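Local coordinates for coclaurine N-methyltransferase (Coptis japonica, PDB 6GKV), which catalyses transfer of a methyl group from S-adenosyl-L-methionine to the ring nitrogen of coclaurine and related tetrahydroisoquinolines in alkaloid biosynthesis, at residues D113-R118 with L222-H227; F233-E238 with E340-S345; Q1-A6 with D241-F246. One frame throughout, in Å; residues are numbered along the deposited sequence.

Contact 1 of 3, residues D113-R118 with L222-H227; sequences DLYCER and LLFLEH
Tyr115 and Glu226 supply the polar half of this helix-to-strand contact. The phenol OH donates to Glu226 OE1, with 2.5 Å between the two oxygens, very short for a hydrogen bond and doubtful in its exact length. OE1 arrives at the edge of the tyrosine ring, near its plane, while the carboxylate is turned out of that plane. Both Glu226 OE1 and Tyr115 OH have a further partner: OE1 is also hydrogen-bonded to His346 NE2, and OH to Lys91. The hydroxyl is thus held between acid and amine, while ring contacts such as CD1 on Phe224 would resist turning about the ring axis.

Helix 104-118 lies on one face of the Rossmann-like methyltransferase sheet and runs roughly antiparallel to strand 221-230, the short segments crossing at 142° with their axes 9.5 Å apart at closest. The side chain of Tyr115 comes within about 6 Å of the bound S-adenosyl-L-homocysteine, and Ser93 of that site lies close to Glu226.

Beside the hydrogen bond the contact is apolar. Phe224 points its CB at the helix and, with CG anti to the backbone N (chi1 176°), carries its ring out to meet Tyr115. The two rings are inclined at 54°, neither stacked nor T-shaped, and their closest carbons, Tyr115 CD1 and Phe224 CE2, are 3.3 Å apart. On the other side of CZ, Phe224 CE1 packs 3.7 Å from Arg118 CB. Only the root of the arginine takes part, since its extended chain leads the guanidinium away to a hydrogen bond with His346 and a cation-pi contact with Trp277.

Contact 2 of 3, residues F233-E238 with E340-S345; sequences FAYHYE and EEWMAS
Where strand 342-350 enters the main sheet, its first residue, Trp342, meets Tyr235 of the short strand 235-236, which pairs with strand 257-258 in a separate two-stranded antiparallel sheet. The two strands do not pair with each other, and a single side-chain hydrogen bond joins them. Trp342 NE1 donates to Tyr235 OH over 2.9 Å. The bond is bent, with an N-H...O angle of 136°, because the phenol oxygen sits 27° out of the indole plane. Relative to the tyrosine ring, the nitrogen lies at the edge, and the long directions of the two side chains cross at about a right angle. With chi1 at -72°, the indole is sent toward Tyr235, and the turn about CB-CG brings its NE1 edge to the phenol. The phenol is steadied within its own segment, its CD1 and CD2 lying at the edges of the Phe233 and Tyr237 rings. Trp342 also packs on Met333 and Phe334, both of the N-methylheliamine pocket, consistent with a second-shell place behind the bound ligand, about 7 Å from its side chain. A leucine in its place would probably leave Tyr235 OH without this donor and open a gap beside Met333 and Phe334. Both rings are buried, and the chemistry implies that the indole N-H gains a polar partner in the tyrosine oxygen, though through a clearly bent and so probably weaker bond.

Contact 3 of 3, residues Q1-A6 with D241-F246; sequences QTKKAA and DDDDWF
Lys3 comes to the oxygen edge of the Asp243 carboxylate, its CD nearly in the plane between OD1 and OD2. NZ meets OD1 on the syn side, 22° out of that plane, in a salt bridge whose hydrogen bond from Lys3 NZ to Asp243 OD1 measures 3.1 Å. Lys3 CD stands equally far, 3.3 Å, from Asp243 OD1 and OD2, so the aliphatic chain brushes the acid before its ammonium reaches it. The other flat group of note, the Trp245 indole, carries Phe246 CB over the centre of one face and makes an edge-to-face pair with Tyr249.

Charge is continued next door more loosely. Lys4 and Asp242 are drawn together, yet Lys4 NZ remains 4.3 Å from Asp242 OD2, beyond a salt bridge. Their nearest atoms are Lys4 CE and Asp242 CG, 4.0 Å apart, with the lysine bent at its last torsion.

Asp241 to Asp244 form a type I beta turn, closed by a backbone bond of 2.9 Å from Asp244 N to Asp241 O, in the loop between strands 235-236 and 257-258. This turn presents Asp242 and Asp243 to the first turn of helix 2-16, while Asp241 is engaged separately in a salt bridge with Arg34. Farther along the same helix, Ile7, Leu10, Leu11 and Leu14 pack against Trp245, giving the loop an apolar seat beside the ionic one.

The torsions of Lys3 explain its reach. Its CG falls between the backbone N and the carbonyl carbon (chi1 58°), and from there the chain runs fully extended to cross the Asp243 side chain at about a right angle. The ion pair lies at the protein surface, where solvent would be expected to weaken its attraction.

Along the chain, contact 1 closes before contact 2 opens, contact 3 encloses contact 1, and contacts 2 and 3 cross. The first two share the main sheet: strands 221-230 and 342-350 are neighbours in it, and a probable hydrogen bond from Ser345 N to His227 O, 2.9 Å, joins them although their centres are 19 Å apart. Contact 3 lies about 23 Å from contact 2, centre to centre, and touches it through Tyr237 and Phe246. It is about 40 Å from contact 1, across the centre of the chain. The series thus runs from the cofactor-binding Rossmann-like core, past the substrate pocket, to the N-terminal helix at the surface.

Contact 1 of 3, residues D113-R118 with L222-H227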
loop_
_atom_site.group_PDB
_atom_site.type_symbol
_atom_site.label_atom_id
_atom_site.label_comp_id
_atom_site.label_asym_id
_atom_site.label_seq_id
_atom_site.Cartn_x
_atom_site.Cartn_y
_atom_site.Cartn_z
ATOM N N ASP A 113 -18.887 14.106 -11.395
ATOM C CA ASP A 113 -17.924 15.150 -11.726
ATOM C C ASP A 113 -16.517 14.776 -11.279
ATOM O O ASP A 113 -15.556 14.903 -12.042
ATOM C CB ASP A 113 -18.335 16.474 -11.087
ATOM C CG ASP A 113 -19.372 17.213 -11.907
ATOM O OD1 ASP A 113 -19.640 16.776 -13.045
ATOM O OD2 ASP A 113 -19.904 18.235 -11.423
ATOM N N LEU A 114 -16.403 14.301 -10.043
ATOM C CA LEU A 114 -15.107 13.923 -9.491
ATOM C C LEU A 114 -14.435 12.789 -10.292
ATOM O O LEU A 114 -13.216 12.755 -10.420
ATOM C CB LEU A 114 -15.266 13.533 -8.015
ATOM C CG LEU A 114 -13.990 13.200 -7.245
ATOM C CD1 LEU A 114 -12.908 14.282 -7.406
ATOM C CD2 LEU A 114 -14.296 12.924 -5.770
ATOM N N TYR A 115 -15.231 11.871 -10.830
ATOM C CA TYR A 115 -14.710 10.805 -11.682
ATOM C C TYR A 115 -14.073 11.377 -12.943
ATOM O O TYR A 115 -13.013 10.930 -13.372
ATOM C CB TYR A 115 -15.812 9.833 -12.095
ATOM C CG TYR A 115 -16.417 9.006 -10.990
ATOM C CD1 TYR A 115 -15.681 8.644 -9.880
ATOM C CD2 TYR A 115 -17.741 8.543 -11.089
ATOM C CE1 TYR A 115 -16.237 7.834 -8.899
ATOM C CE2 TYR A 115 -18.314 7.772 -10.100
ATOM C CZ TYR A 115 -17.558 7.432 -8.992
ATOM O OH TYR A 115 -18.132 6.665 -7.997
ATOM N N CYS A 116 -14.747 12.357 -13.541
ATOM C CA CYS A 116 -14.274 12.972 -14.774
ATOM C C CYS A 116 -13.010 13.751 -14.541
ATOM O O CYS A 116 -12.137 13.793 -15.396
ATOM C CB CYS A 116 -15.337 13.890 -15.366
ATOM S SG CYS A 116 -16.877 13.046 -15.660
ATOM N N GLU A 117 -12.936 14.374 -13.374
ATOM C CA GLU A 117 -11.757 15.109 -12.952
ATOM C C GLU A 117 -10.585 14.149 -12.790
ATOM O O GLU A 117 -9.533 14.328 -13.413
ATOM C CB GLU A 117 -12.055 15.849 -11.646
ATOM C CG GLU A 117 -10.957 16.727 -11.075
ATOM C CD GLU A 117 -11.437 17.470 -9.824
ATOM O OE1 GLU A 117 -12.654 17.762 -9.734
ATOM O OE2 GLU A 117 -10.613 17.745 -8.925
ATOM N N ARG A 118 -10.786 13.106 -11.986
ATOM C CA ARG A 118 -9.684 12.223 -11.619
ATOM C C ARG A 118 -9.266 11.279 -12.756
ATOM O O ARG A 118 -8.109 10.862 -12.841
ATOM C CB ARG A 118 -10.055 11.438 -10.354
ATOM C CG ARG A 118 -10.182 12.345 -9.133
ATOM C CD ARG A 118 -10.206 11.567 -7.825
ATOM N NE ARG A 118 -10.038 12.471 -6.693
ATOM C CZ ARG A 118 -10.271 12.155 -5.426
ATOM N NH1 ARG A 118 -10.697 10.942 -5.097
ATOM N NH2 ARG A 118 -10.070 13.056 -4.484
ATOM N N LEU A 222 -6.023 5.910 -19.985
ATOM C CA LEU A 222 -6.034 5.697 -18.539
ATOM C C LEU A 222 -7.120 4.731 -18.115
ATOM O O LEU A 222 -8.109 4.528 -18.820
ATOM C CB LEU A 222 -6.212 7.023 -17.795
ATOM C CG LEU A 222 -5.204 8.093 -18.216
ATOM C CD1 LEU A 222 -5.351 9.365 -17.416
ATOM C CD2 LEU A 222 -3.789 7.541 -18.108
ATOM N N LEU A 223 -6.892 4.119 -16.960
ATOM C CA LEU A 223 -7.867 3.299 -16.268
ATOM C C LEU A 223 -8.205 3.955 -14.929
ATOM O O LEU A 223 -7.320 4.132 -14.091
ATOM C CB LEU A 223 -7.325 1.886 -16.028
ATOM C CG LEU A 223 -8.209 1.061 -15.084
ATOM C CD1 LEU A 223 -9.585 0.896 -15.694
ATOM C CD2 LEU A 223 -7.599 -0.306 -14.738
ATOM N N PHE A 224 -9.466 4.335 -14.727
ATOM C CA PHE A 224 -9.873 4.861 -13.424
ATOM C C PHE A 224 -10.755 3.857 -12.664
ATOM O O PHE A 224 -11.765 3.353 -13.190
ATOM C CB PHE A 224 -10.608 6.184 -13.564
ATOM C CG PHE A 224 -11.130 6.710 -12.250
ATOM C CD1 PHE A 224 -10.269 7.300 -11.329
ATOM C CD2 PHE A 224 -12.467 6.591 -11.919
ATOM C CE1 PHE A 224 -10.743 7.773 -10.112
ATOM C CE2 PHE A 224 -12.944 7.058 -10.699
ATOM C CZ PHE A 224 -12.080 7.652 -9.795
ATOM N N LEU A 225 -10.376 3.581 -11.420
ATOM C CA LEU A 225 -11.062 2.583 -10.596
ATOM C C LEU A 225 -11.593 3.120 -9.271
ATOM O O LEU A 225 -10.883 3.790 -8.547
ATOM C CB LEU A 225 -10.119 1.423 -10.300
ATOM C CG LEU A 225 -10.632 0.401 -9.288
ATOM C CD1 LEU A 225 -11.794 -0.319 -9.890
ATOM C CD2 LEU A 225 -9.527 -0.579 -8.914
ATOM N N GLU A 226 -12.842 2.796 -8.953
ATOM C CA GLU A 226 -13.366 2.996 -7.609
ATOM C C GLU A 226 -13.770 1.649 -6.999
ATOM O O GLU A 226 -14.465 0.841 -7.639
ATOM C CB GLU A 226 -14.565 3.950 -7.603
ATOM C CG GLU A 226 -15.114 4.230 -6.187
ATOM C CD GLU A 226 -16.404 5.060 -6.184
ATOM O OE1 GLU A 226 -16.327 6.296 -6.326
ATOM O OE2 GLU A 226 -17.499 4.485 -6.042
ATOM N N HIS A 227 -13.317 1.404 -5.770
ATOM C CA HIS A 227 -13.768 0.248 -5.023
ATOM C C HIS A 227 -13.934 0.631 -3.580
ATOM O O HIS A 227 -13.160 1.417 -3.059
ATOM C CB HIS A 227 -12.793 -0.911 -5.129
ATOM C CG HIS A 227 -11.428 -0.603 -4.608
ATOM N ND1 HIS A 227 -11.030 -0.938 -3.332
ATOM C CD2 HIS A 227 -10.360 -0.011 -5.193
ATOM C CE1 HIS A 227 -9.773 -0.569 -3.154
ATOM N NE2 HIS A 227 -9.341 -0.005 -4.268
#

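Contact 2 of 3, residues F233-E238 with E340-S345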
loop_
_atom_site.group_PDB
_atom_site.type_symbol
_atom_site.label_atom_id
_atom_site.label_comp_id
_atom_site.label_asym_id
_atom_site.label_seq_id
_atom_site.Cartn_x
_atom_site.Cartn_y
_atom_site.Cartn_z
ATOM N N PHE A 233 -7.059 -3.818 6.190
ATOM C CA PHE A 233 -7.070 -5.235 5.851
ATOM C C PHE A 233 -8.002 -5.549 4.687
ATOM O O PHE A 233 -8.740 -4.690 4.203
ATOM C CB PHE A 233 -7.396 -6.113 7.084
ATOM C CG PHE A 233 -8.667 -5.746 7.836
ATOM C CD1 PHE A 233 -9.908 -6.194 7.406
ATOM C CD2 PHE A 233 -8.604 -5.036 9.035
ATOM C CE1 PHE A 233 -11.067 -5.889 8.115
ATOM C CE2 PHE A 233 -9.767 -4.734 9.752
ATOM C CZ PHE A 233 -10.993 -5.157 9.283
ATOM N N ALA A 234 -7.913 -6.771 4.190
ATOM C CA ALA A 234 -8.725 -7.170 3.054
ATOM C C ALA A 234 -9.326 -8.527 3.362
ATOM O O ALA A 234 -8.757 -9.288 4.156
ATOM C CB ALA A 234 -7.890 -7.211 1.771
ATOM N N TYR A 235 -10.474 -8.837 2.758
ATOM C CA TYR A 235 -11.095 -10.137 3.033
ATOM C C TYR A 235 -12.242 -10.528 2.116
ATOM O O TYR A 235 -13.034 -9.683 1.657
ATOM C CB TYR A 235 -11.582 -10.200 4.489
ATOM C CG TYR A 235 -12.549 -9.106 4.926
ATOM C CD1 TYR A 235 -12.121 -7.796 5.111
ATOM C CD2 TYR A 235 -13.880 -9.399 5.202
ATOM C CE1 TYR A 235 -12.999 -6.798 5.532
ATOM C CE2 TYR A 235 -14.761 -8.416 5.617
ATOM C CZ TYR A 235 -14.308 -7.115 5.790
ATOM O OH TYR A 235 -15.171 -6.136 6.207
ATOM N N HIS A 236 -12.297 -11.826 1.826
ATOM C CA HIS A 236 -13.490 -12.447 1.244
ATOM C C HIS A 236 -14.679 -12.131 2.152
ATOM O O HIS A 236 -14.550 -12.231 3.382
ATOM C CB HIS A 236 -13.343 -13.970 1.128
ATOM C CG HIS A 236 -12.382 -14.438 0.078
ATOM N ND1 HIS A 236 -12.695 -14.450 -1.268
ATOM C CD2 HIS A 236 -11.149 -14.992 0.179
ATOM C CE1 HIS A 236 -11.682 -14.953 -1.951
ATOM N NE2 HIS A 236 -10.728 -15.292 -1.097
ATOM N N TYR A 237 -15.827 -11.746 1.592
ATOM C CA TYR A 237 -16.988 -11.529 2.467
ATOM C C TYR A 237 -17.616 -12.891 2.776
ATOM O O TYR A 237 -18.611 -13.274 2.177
ATOM C CB TYR A 237 -17.995 -10.504 1.864
ATOM C CG TYR A 237 -18.511 -9.589 2.968
ATOM C CD1 TYR A 237 -17.644 -9.244 3.986
ATOM C CD2 TYR A 237 -19.808 -9.030 2.988
ATOM C CE1 TYR A 237 -18.014 -8.466 5.022
ATOM C CE2 TYR A 237 -20.189 -8.172 4.063
ATOM C CZ TYR A 237 -19.275 -7.914 5.072
ATOM O OH TYR A 237 -19.526 -7.122 6.176
ATOM N N GLU A 238 -16.961 -13.620 3.689
ATOM C CA GLU A 238 -17.419 -14.906 4.240
ATOM C C GLU A 238 -17.552 -14.781 5.759
ATOM O O GLU A 238 -16.766 -14.084 6.373
ATOM C CB GLU A 238 -16.442 -16.048 3.928
ATOM C CG GLU A 238 -15.950 -16.139 2.494
ATOM C CD GLU A 238 -14.723 -17.046 2.336
ATOM O OE1 GLU A 238 -14.108 -17.418 3.362
ATOM O OE2 GLU A 238 -14.372 -17.383 1.178
ATOM N N GLU A 340 -13.820 6.245 9.149
ATOM C CA GLU A 340 -12.381 6.063 9.040
ATOM C C GLU A 340 -11.993 4.603 9.195
ATOM O O GLU A 340 -10.885 4.291 9.609
ATOM C CB GLU A 340 -11.669 6.935 10.094
ATOM C CG GLU A 340 -11.711 8.417 9.736
ATOM C CD GLU A 340 -10.889 8.711 8.465
ATOM O OE1 GLU A 340 -9.782 8.134 8.332
ATOM O OE2 GLU A 340 -11.343 9.495 7.591
ATOM N N GLU A 341 -12.926 3.710 8.877
ATOM C CA GLU A 341 -12.647 2.280 8.844
ATOM C C GLU A 341 -12.914 1.719 7.437
ATOM O O GLU A 341 -11.989 1.409 6.690
ATOM C CB GLU A 341 -13.490 1.541 9.883
ATOM C CG GLU A 341 -13.179 1.926 11.326
ATOM C CD GLU A 341 -11.795 1.492 11.777
ATOM O OE1 GLU A 341 -11.153 0.701 11.073
ATOM O OE2 GLU A 341 -11.344 1.926 12.853
ATOM N N TRP A 342 -14.191 1.557 7.108
ATOM C CA TRP A 342 -14.600 1.124 5.780
ATOM C C TRP A 342 -14.864 2.374 4.964
ATOM O O TRP A 342 -15.462 3.336 5.467
ATOM C CB TRP A 342 -15.836 0.218 5.853
ATOM C CG TRP A 342 -15.535 -1.151 6.422
ATOM C CD1 TRP A 342 -14.980 -2.201 5.755
ATOM C CD2 TRP A 342 -15.758 -1.602 7.771
ATOM N NE1 TRP A 342 -14.851 -3.282 6.599
ATOM C CE2 TRP A 342 -15.319 -2.946 7.821
ATOM C CE3 TRP A 342 -16.320 -1.015 8.906
ATOM C CZ2 TRP A 342 -15.417 -3.703 9.002
ATOM C CZ3 TRP A 342 -16.416 -1.785 10.071
ATOM C CH2 TRP A 342 -15.961 -3.108 10.108
ATOM N N MET A 343 -14.406 2.369 3.715
ATOM C CA MET A 343 -14.416 3.578 2.911
ATOM C C MET A 343 -14.238 3.288 1.427
ATOM O O MET A 343 -14.294 2.132 0.992
ATOM C CB MET A 343 -13.314 4.533 3.391
ATOM C CG MET A 343 -11.935 3.856 3.552
ATOM S SD MET A 343 -10.641 4.957 4.200
ATOM C CE MET A 343 -10.903 4.845 5.964
ATOM N N ALA A 344 -14.003 4.355 0.670
ATOM C CA ALA A 344 -13.844 4.281 -0.773
ATOM C C ALA A 344 -12.441 4.674 -1.240
ATOM O O ALA A 344 -11.855 5.660 -0.787
ATOM C CB ALA A 344 -14.880 5.154 -1.454
ATOM N N SER A 345 -11.917 3.877 -2.164
ATOM C CA SER A 345 -10.597 4.079 -2.760
ATOM C C SER A 345 -10.676 4.378 -4.245
ATOM O O SER A 345 -11.354 3.661 -5.002
ATOM C CB SER A 345 -9.739 2.834 -2.533
ATOM O OG SER A 345 -8.500 2.910 -3.220
#

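Contact 3 of 3, residues Q1-A6 with D241-F246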
loop_
_atom_site.group_PDB
_atom_site.type_symbol
_atom_site.label_atom_id
_atom_site.label_comp_id
_atom_site.label_asym_id
_atom_site.label_seq_id
_atom_site.Cartn_x
_atom_site.Cartn_y
_atom_site.Cartn_z
ATOM N N GLN A 1 -25.152 -24.142 20.208
ATOM C CA GLN A 1 -26.413 -24.880 20.308
ATOM C C GLN A 1 -27.608 -23.979 20.002
ATOM O O GLN A 1 -28.204 -24.014 18.920
ATOM C CB GLN A 1 -26.608 -25.474 21.718
ATOM C CG GLN A 1 -25.374 -25.505 22.627
ATOM C CD GLN A 1 -24.460 -26.693 22.372
ATOM O OE1 GLN A 1 -24.855 -27.674 21.735
ATOM N NE2 GLN A 1 -23.231 -26.611 22.877
ATOM N N THR A 2 -27.947 -23.171 20.999
ATOM C CA THR A 2 -29.144 -22.346 20.969
ATOM C C THR A 2 -28.857 -20.974 20.394
ATOM O O THR A 2 -29.780 -20.210 20.099
ATOM C CB THR A 2 -29.735 -22.173 22.372
ATOM O OG1 THR A 2 -30.803 -21.217 22.322
ATOM C CG2 THR A 2 -28.657 -21.685 23.333
ATOM N N LYS A 3 -27.568 -20.667 20.254
ATOM C CA LYS A 3 -27.135 -19.425 19.630
ATOM C C LYS A 3 -27.209 -19.525 18.107
ATOM O O LYS A 3 -27.269 -18.510 17.418
ATOM C CB LYS A 3 -25.716 -19.072 20.064
ATOM C CG LYS A 3 -24.691 -20.142 19.740
ATOM C CD LYS A 3 -23.288 -19.608 19.986
ATOM C CE LYS A 3 -22.231 -20.553 19.445
ATOM N NZ LYS A 3 -20.864 -20.014 19.666
ATOM N N LYS A 4 -27.189 -20.756 17.593
ATOM C CA LYS A 4 -27.401 -20.997 16.169
ATOM C C LYS A 4 -28.855 -20.711 15.831
ATOM O O LYS A 4 -29.159 -20.082 14.809
ATOM C CB LYS A 4 -27.024 -22.433 15.780
ATOM C CG LYS A 4 -25.521 -22.697 15.873
ATOM C CD LYS A 4 -25.066 -23.907 15.053
ATOM C CE LYS A 4 -23.554 -24.103 15.175
ATOM N NZ LYS A 4 -22.999 -23.607 16.474
ATOM N N ALA A 5 -29.740 -21.159 16.720
ATOM C CA ALA A 5 -31.179 -20.970 16.584
ATOM C C ALA A 5 -31.641 -19.554 16.956
ATOM O O ALA A 5 -32.610 -19.047 16.392
ATOM C CB ALA A 5 -31.910 -22.004 17.430
ATOM N N ALA A 6 -30.966 -18.932 17.917
ATOM C CA ALA A 6 -31.191 -17.519 18.222
ATOM C C ALA A 6 -31.006 -16.644 16.976
ATOM O O ALA A 6 -31.764 -15.708 16.743
ATOM C CB ALA A 6 -30.251 -17.062 19.330
ATOM N N ASP A 241 -17.635 -16.399 11.987
ATOM C CA ASP A 241 -18.013 -17.640 12.621
ATOM C C ASP A 241 -19.531 -17.788 12.486
ATOM O O ASP A 241 -20.184 -16.939 11.875
ATOM C CB ASP A 241 -17.576 -17.658 14.085
ATOM C CG ASP A 241 -18.138 -16.494 14.887
ATOM O OD1 ASP A 241 -18.923 -15.677 14.352
ATOM O OD2 ASP A 241 -17.802 -16.401 16.080
ATOM N N ASP A 242 -20.084 -18.852 13.064
ATOM C CA ASP A 242 -21.511 -19.128 12.977
ATOM C C ASP A 242 -22.384 -18.002 13.534
ATOM O O ASP A 242 -23.492 -17.780 13.045
ATOM C CB ASP A 242 -21.828 -20.434 13.700
ATOM C CG ASP A 242 -21.192 -21.632 13.029
ATOM O OD1 ASP A 242 -21.684 -22.030 11.951
ATOM O OD2 ASP A 242 -20.201 -22.168 13.572
ATOM N N ASP A 243 -21.881 -17.289 14.545
ATOM C CA ASP A 243 -22.618 -16.177 15.138
ATOM C C ASP A 243 -22.616 -14.915 14.271
ATOM O O ASP A 243 -23.296 -13.941 14.591
ATOM C CB ASP A 243 -22.076 -15.855 16.532
ATOM C CG ASP A 243 -22.390 -16.949 17.552
ATOM O OD1 ASP A 243 -21.727 -18.005 17.531
ATOM O OD2 ASP A 243 -23.310 -16.756 18.375
ATOM N N ASP A 244 -21.852 -14.937 13.179
ATOM C CA ASP A 244 -21.830 -13.840 12.203
ATOM C C ASP A 244 -23.012 -13.967 11.249
ATOM O O ASP A 244 -22.965 -14.731 10.281
ATOM C CB ASP A 244 -20.509 -13.842 11.423
ATOM C CG ASP A 244 -20.401 -12.708 10.385
ATOM O OD1 ASP A 244 -21.315 -11.858 10.272
ATOM O OD2 ASP A 244 -19.364 -12.670 9.674
ATOM N N TRP A 245 -24.063 -13.207 11.532
ATOM C CA TRP A 245 -25.250 -13.172 10.687
ATOM C C TRP A 245 -25.157 -12.045 9.656
ATOM O O TRP A 245 -25.850 -12.068 8.642
ATOM C CB TRP A 245 -26.517 -13.000 11.546
ATOM C CG TRP A 245 -26.499 -11.747 12.298
ATOM C CD1 TRP A 245 -25.969 -11.550 13.544
ATOM C CD2 TRP A 245 -26.968 -10.479 11.859
ATOM N NE1 TRP A 245 -26.091 -10.224 13.913
ATOM C CE2 TRP A 245 -26.714 -9.529 12.876
ATOM C CE3 TRP A 245 -27.600 -10.024 10.683
ATOM C CZ2 TRP A 245 -27.044 -8.180 12.791
ATOM C CZ3 TRP A 245 -27.948 -8.663 10.583
ATOM C CH2 TRP A 245 -27.655 -7.759 11.626
ATOM N N PHE A 246 -24.282 -11.072 9.904
ATOM C CA PHE A 246 -24.228 -9.840 9.104
ATOM C C PHE A 246 -23.563 -10.028 7.731
ATOM O O PHE A 246 -23.950 -9.398 6.726
ATOM C CB PHE A 246 -23.488 -8.743 9.903
ATOM C CG PHE A 246 -23.269 -7.448 9.130
ATOM C CD1 PHE A 246 -24.306 -6.543 8.949
ATOM C CD2 PHE A 246 -22.025 -7.130 8.620
ATOM C CE1 PHE A 246 -24.114 -5.365 8.248
ATOM C CE2 PHE A 246 -21.836 -5.967 7.912
ATOM C CZ PHE A 246 -22.881 -5.083 7.733
#